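Local atomic coordinates of CTP:phosphocholine Cytidylyltransferase (Streptococcus pneumoniae, PDB entry 1JYK), a protein that transfers the cytidylyl group of CTP to phosphocholine, making CDP-choline and releasing pyrophosphate, in the bacterium Streptococcus pneumoniae. Residues A[130-144]-A[180-192]. Residues are numbered along the deposited sequence; the frame is centred on the assembly and turned at random.
Sequences LFKNMFRNDLTRSTY and SGVSFWDAPTAEK
Leu-139 hangs over Phe-184 as a lid: its CB stands above one ring face, 22° off the normal and 4.1 Å from the centroid, while CD2 fills the notch at the ring's root, 3.6 Å from Phe-184 CB. Arg-141 O meets the same ring in plane, at its edge. With CG anti to the backbone N (chi1 173°), the Phe-184 ring swings under Leu-139 and beside that carbonyl. Val-182 is a second bump, whose CG1 fits a hollow lined by Phe-135 CE1 (3.7 Å) and the CG and SE of selenomethionine Met-134; its other methyl leans toward Leu-130. Across the sheet, the indole edge of Trp-185 points at the face of the Tyr-144 ring, planes at 86°, a T-shaped pair. Trp-185 NE1 donates a hydrogen bond to Ser-183 OG, which helps hold the indole in place.

Between the strands, Thr-143 and Phe-184 exchange two backbone bonds, an antiparallel hydrogen-bonded pair. Beyond it Ser-142 OG accepts from Asp-186 N (3.1 Å, nearly straight) and donates to Thr-189 OG1 (2.8 Å), so the small hydroxyl is gripped twice. Asp-186 OD2 receives Ser-142 N from above the carboxylate plane; Asp-186 is also the N-cap of helix 187-201, its OD1 accepting from Thr-189 N (2.7 Å). Strand 182-185 lies between strands 121-125 and 142-149, antiparallel to both, in a mixed central sheet consistent with the Rossmann-like fold of nucleotidyltransferases.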
loop_
_atom_site.group_PDB
_atom_site.type_symbol
_atom_site.label_atom_id
_atom_site.label_comp_id
_atom_site.label_asym_id
_atom_site.label_seq_id
_atom_site.Cartn_x
_atom_site.Cartn_y
_atom_site.Cartn_z
ATOM N N LEU A 130 2.138 10.271 5.116
ATOM C CA LEU A 130 1.686 9.884 6.448
ATOM C C LEU A 130 1.970 10.961 7.490
ATOM O O LEU A 130 3.129 11.237 7.803
ATOM C CB LEU A 130 2.356 8.565 6.860
ATOM C CG LEU A 130 2.338 7.465 5.791
ATOM C CD1 LEU A 130 3.179 6.294 6.230
ATOM C CD2 LEU A 130 0.911 7.026 5.537
ATOM N N PHE A 131 0.913 11.569 8.021
ATOM C CA PHE A 131 1.070 12.605 9.039
ATOM C C PHE A 131 1.391 12.009 10.407
ATOM O O PHE A 131 1.942 12.685 11.270
ATOM C CB PHE A 131 -0.199 13.453 9.138
ATOM C CG PHE A 131 -0.246 14.585 8.157
ATOM C CD1 PHE A 131 0.374 15.799 8.444
ATOM C CD2 PHE A 131 -0.892 14.433 6.934
ATOM C CE1 PHE A 131 0.350 16.848 7.523
ATOM C CE2 PHE A 131 -0.921 15.471 6.011
ATOM C CZ PHE A 131 -0.298 16.681 6.306
ATOM N N LYS A 132 1.047 10.741 10.604
ATOM C CA LYS A 132 1.299 10.080 11.875
ATOM C C LYS A 132 1.930 8.712 11.662
ATOM O O LYS A 132 1.632 8.048 10.665
ATOM C CB LYS A 132 -0.014 9.926 12.646
ATOM C CG LYS A 132 -0.626 11.246 13.100
ATOM C CD LYS A 132 -0.882 11.259 14.601
ATOM C CE LYS A 132 -2.249 10.681 14.934
ATOM N NZ LYS A 132 -2.460 10.530 16.406
ATOM N N ASN A 133 2.801 8.307 12.594
ATOM C CA ASN A 133 3.458 6.999 12.530
ATOM C C ASN A 133 2.675 5.909 13.266
ATOM O O ASN A 133 2.761 5.672 14.461
ATOM C CB ASN A 133 4.885 7.033 13.054
ATOM C CG ASN A 133 5.655 5.777 12.673
ATOM O OD1 ASN A 133 5.089 4.838 12.099
ATOM N ND2 ASN A 133 6.944 5.753 12.989
HETATM N N MSE A 134 1.940 5.263 12.409
HETATM C CA MSE A 134 0.984 4.182 12.477
HETATM C C MSE A 134 1.624 2.813 12.699
HETATM O O MSE A 134 1.007 1.894 13.248
HETATM C CB MSE A 134 0.615 4.313 11.094
HETATM C CG MSE A 134 -0.127 3.516 10.275
HETATM SE SE MSE A 134 0.401 4.725 9.071
HETATM C CE MSE A 134 -1.149 6.050 9.313
ATOM N N PHE A 135 2.835 2.675 12.170
ATOM C CA PHE A 135 3.558 1.420 12.203
ATOM C C PHE A 135 3.997 0.932 13.564
ATOM O O PHE A 135 4.466 1.706 14.396
ATOM C CB PHE A 135 4.768 1.512 11.271
ATOM C CG PHE A 135 4.415 1.932 9.876
ATOM C CD1 PHE A 135 3.566 1.144 9.092
ATOM C CD2 PHE A 135 4.901 3.125 9.347
ATOM C CE1 PHE A 135 3.206 1.543 7.799
ATOM C CE2 PHE A 135 4.549 3.537 8.055
ATOM C CZ PHE A 135 3.699 2.742 7.279
ATOM N N ARG A 136 3.824 -0.365 13.786
ATOM C CA ARG A 136 4.253 -0.993 15.029
ATOM C C ARG A 136 4.739 -2.402 14.729
ATOM O O ARG A 136 4.287 -3.035 13.769
ATOM C CB ARG A 136 3.134 -1.050 16.075
ATOM C CG ARG A 136 1.744 -0.721 15.591
ATOM C CD ARG A 136 0.840 -0.362 16.766
ATOM N NE ARG A 136 1.323 -0.925 18.028
ATOM C CZ ARG A 136 1.554 -0.216 19.135
ATOM N NH1 ARG A 136 1.349 1.096 19.146
ATOM N NH2 ARG A 136 2.000 -0.819 20.234
ATOM N N ASN A 137 5.665 -2.891 15.552
ATOM C CA ASN A 137 6.199 -4.231 15.351
ATOM C C ASN A 137 5.577 -5.282 16.276
ATOM O O ASN A 137 6.105 -6.384 16.410
ATOM C CB ASN A 137 7.735 -4.221 15.491
ATOM C CG ASN A 137 8.209 -3.931 16.915
ATOM O OD1 ASN A 137 7.426 -3.589 17.799
ATOM N ND2 ASN A 137 9.512 -4.076 17.134
ATOM N N ASP A 138 4.439 -4.954 16.883
ATOM C CA ASP A 138 3.781 -5.886 17.790
ATOM C C ASP A 138 2.352 -6.275 17.381
ATOM O O ASP A 138 1.592 -6.806 18.191
ATOM C CB ASP A 138 3.774 -5.298 19.197
ATOM C CG ASP A 138 3.035 -3.986 19.265
ATOM O OD1 ASP A 138 2.600 -3.490 18.201
ATOM O OD2 ASP A 138 2.886 -3.453 20.383
ATOM N N LEU A 139 1.990 -6.013 16.129
ATOM C CA LEU A 139 0.660 -6.359 15.631
ATOM C C LEU A 139 0.545 -7.875 15.566
ATOM O O LEU A 139 1.474 -8.546 15.111
ATOM C CB LEU A 139 0.449 -5.780 14.236
ATOM C CG LEU A 139 -0.615 -4.697 14.100
ATOM C CD1 LEU A 139 -0.334 -3.567 15.079
ATOM C CD2 LEU A 139 -0.615 -4.182 12.671
ATOM N N THR A 140 -0.588 -8.415 16.007
ATOM C CA THR A 140 -0.780 -9.862 16.008
ATOM C C THR A 140 -1.889 -10.357 15.091
ATOM O O THR A 140 -2.211 -11.547 15.091
ATOM C CB THR A 140 -1.069 -10.385 17.429
ATOM O OG1 THR A 140 -2.226 -9.727 17.954
ATOM C CG2 THR A 140 0.119 -10.125 18.341
ATOM N N ARG A 141 -2.476 -9.461 14.312
ATOM C CA ARG A 141 -3.541 -9.860 13.407
ATOM C C ARG A 141 -3.562 -8.961 12.188
ATOM O O ARG A 141 -3.117 -7.813 12.250
ATOM C CB ARG A 141 -4.895 -9.811 14.119
ATOM C CG ARG A 141 -5.406 -8.413 14.368
ATOM C CD ARG A 141 -6.381 -8.394 15.531
ATOM N NE ARG A 141 -7.135 -7.144 15.584
ATOM C CZ ARG A 141 -8.255 -6.979 16.281
ATOM N NH1 ARG A 141 -8.754 -7.984 16.983
ATOM N NH2 ARG A 141 -8.881 -5.811 16.269
ATOM N N SER A 142 -4.071 -9.494 11.078
ATOM C CA SER A 142 -4.156 -8.742 9.829
ATOM C C SER A 142 -4.999 -7.498 10.083
ATOM O O SER A 142 -6.091 -7.581 10.664
ATOM C CB SER A 142 -4.774 -9.611 8.735
ATOM O OG SER A 142 -3.985 -10.768 8.536
ATOM N N THR A 143 -4.493 -6.352 9.637
ATOM C CA THR A 143 -5.164 -5.084 9.880
ATOM C C THR A 143 -5.162 -4.118 8.705
ATOM O O THR A 143 -4.184 -4.024 7.956
ATOM C CB THR A 143 -4.489 -4.343 11.066
ATOM O OG1 THR A 143 -4.488 -5.184 12.221
ATOM C CG2 THR A 143 -5.207 -3.045 11.381
ATOM N N TYR A 144 -6.270 -3.401 8.559
ATOM C CA TYR A 144 -6.394 -2.372 7.546
ATOM C C TYR A 144 -6.406 -1.084 8.358
ATOM O O TYR A 144 -7.259 -0.927 9.234
ATOM C CB TYR A 144 -7.728 -2.470 6.808
ATOM C CG TYR A 144 -7.712 -3.341 5.582
ATOM C CD1 TYR A 144 -6.923 -3.024 4.485
ATOM C CD2 TYR A 144 -8.492 -4.492 5.521
ATOM C CE1 TYR A 144 -6.910 -3.831 3.353
ATOM C CE2 TYR A 144 -8.487 -5.306 4.395
ATOM C CZ TYR A 144 -7.696 -4.971 3.318
ATOM O OH TYR A 144 -7.698 -5.770 2.205
ATOM N N SER A 180 -7.069 2.417 2.740
ATOM C CA SER A 180 -6.262 3.628 2.642
ATOM C C SER A 180 -4.803 3.554 2.208
ATOM O O SER A 180 -4.137 4.586 2.141
ATOM C CB SER A 180 -6.345 4.371 3.978
ATOM O OG SER A 180 -7.680 4.372 4.459
ATOM N N GLY A 181 -4.295 2.364 1.928
ATOM C CA GLY A 181 -2.910 2.283 1.498
ATOM C C GLY A 181 -1.925 1.796 2.538
ATOM O O GLY A 181 -0.716 1.809 2.301
ATOM N N VAL A 182 -2.425 1.401 3.706
ATOM C CA VAL A 182 -1.574 0.859 4.759
ATOM C C VAL A 182 -2.333 -0.310 5.372
ATOM O O VAL A 182 -3.467 -0.155 5.836
ATOM C CB VAL A 182 -1.245 1.897 5.877
ATOM C CG1 VAL A 182 -0.328 1.259 6.919
ATOM C CG2 VAL A 182 -0.580 3.133 5.280
ATOM N N SER A 183 -1.716 -1.485 5.342
ATOM C CA SER A 183 -2.325 -2.685 5.896
ATOM C C SER A 183 -1.226 -3.628 6.372
ATOM O O SER A 183 -0.081 -3.524 5.930
ATOM C CB SER A 183 -3.202 -3.379 4.839
ATOM O OG SER A 183 -2.457 -3.791 3.699
ATOM N N PHE A 184 -1.569 -4.532 7.282
ATOM C CA PHE A 184 -0.619 -5.505 7.811
ATOM C C PHE A 184 -1.242 -6.890 7.709
ATOM O O PHE A 184 -2.445 -7.047 7.911
ATOM C CB PHE A 184 -0.287 -5.198 9.271
ATOM C CG PHE A 184 0.564 -6.248 9.928
ATOM C CD1 PHE A 184 1.953 -6.238 9.771
ATOM C CD2 PHE A 184 -0.019 -7.261 10.687
ATOM C CE1 PHE A 184 2.749 -7.223 10.359
ATOM C CE2 PHE A 184 0.766 -8.249 11.278
ATOM C CZ PHE A 184 2.153 -8.231 11.113
ATOM N N TRP A 185 -0.426 -7.891 7.405
ATOM C CA TRP A 185 -0.931 -9.250 7.251
ATOM C C TRP A 185 -0.167 -10.259 8.083
ATOM O O TRP A 185 1.062 -10.326 7.999
ATOM C CB TRP A 185 -0.889 -9.626 5.769
ATOM C CG TRP A 185 -1.616 -8.608 4.990
ATOM C CD1 TRP A 185 -1.093 -7.485 4.412
ATOM C CD2 TRP A 185 -3.039 -8.504 4.866
ATOM N NE1 TRP A 185 -2.108 -6.676 3.953
ATOM C CE2 TRP A 185 -3.311 -7.276 4.216
ATOM C CE3 TRP A 185 -4.114 -9.319 5.253
ATOM C CZ2 TRP A 185 -4.617 -6.847 3.944
ATOM C CZ3 TRP A 185 -5.406 -8.898 4.979
ATOM C CH2 TRP A 185 -5.647 -7.669 4.330
ATOM N N ASP A 186 -0.889 -11.031 8.894
ATOM C CA ASP A 186 -0.244 -12.048 9.716
ATOM C C ASP A 186 0.050 -13.288 8.866
ATOM O O ASP A 186 -0.408 -13.390 7.721
ATOM C CB ASP A 186 -1.101 -12.409 10.942
ATOM C CG ASP A 186 -2.467 -12.938 10.571
ATOM O OD1 ASP A 186 -2.586 -13.643 9.555
ATOM O OD2 ASP A 186 -3.429 -12.643 11.305
ATOM N N ALA A 187 0.828 -14.216 9.420
ATOM C CA ALA A 187 1.228 -15.426 8.704
ATOM C C ALA A 187 0.065 -16.309 8.237
ATOM O O ALA A 187 -0.002 -16.691 7.070
ATOM C CB ALA A 187 2.199 -16.227 9.559
ATOM N N PRO A 188 -0.855 -16.667 9.145
ATOM C CA PRO A 188 -1.974 -17.506 8.708
ATOM C C PRO A 188 -2.776 -16.878 7.566
ATOM O O PRO A 188 -3.182 -17.571 6.628
ATOM C CB PRO A 188 -2.816 -17.669 9.971
ATOM C CG PRO A 188 -1.876 -17.408 11.094
ATOM C CD PRO A 188 -0.912 -16.383 10.588
ATOM N N THR A 189 -3.007 -15.567 7.646
ATOM C CA THR A 189 -3.772 -14.868 6.614
ATOM C C THR A 189 -2.998 -14.801 5.298
ATOM O O THR A 189 -3.561 -15.047 4.226
ATOM C CB THR A 189 -4.135 -13.427 7.048
ATOM O OG1 THR A 189 -4.729 -13.450 8.349
ATOM C CG2 THR A 189 -5.121 -12.811 6.067
ATOM N N ALA A 190 -1.710 -14.473 5.388
ATOM C CA ALA A 190 -0.848 -14.368 4.211
ATOM C C ALA A 190 -0.779 -15.700 3.465
ATOM O O ALA A 190 -0.724 -15.737 2.229
ATOM C CB ALA A 190 0.552 -13.935 4.633
ATOM N N GLU A 191 -0.774 -16.793 4.223
ATOM C CA GLU A 191 -0.706 -18.122 3.637
ATOM C C GLU A 191 -1.930 -18.346 2.755
ATOM O O GLU A 191 -1.817 -18.829 1.629
ATOM C CB GLU A 191 -0.649 -19.170 4.742
ATOM C CG GLU A 191 -0.337 -20.556 4.246
ATOM C CD GLU A 191 -0.488 -21.600 5.332
ATOM O OE1 GLU A 191 -1.492 -21.545 6.073
ATOM O OE2 GLU A 191 0.398 -22.474 5.445
ATOM N N LYS A 192 -3.102 -17.982 3.263
ATOM C CA LYS A 192 -4.333 -18.141 2.497
ATOM C C LYS A 192 -4.295 -17.250 1.264
ATOM O O LYS A 192 -4.654 -17.676 0.170
ATOM C CB LYS A 192 -5.550 -17.778 3.354
ATOM C CG LYS A 192 -5.827 -18.773 4.468
ATOM C CD LYS A 192 -7.199 -18.549 5.078
ATOM C CE LYS A 192 -7.893 -19.868 5.355
ATOM N NZ LYS A 192 -9.081 -19.686 6.229
HETATM O O HOH W 1 -2.976 -14.418 14.067
#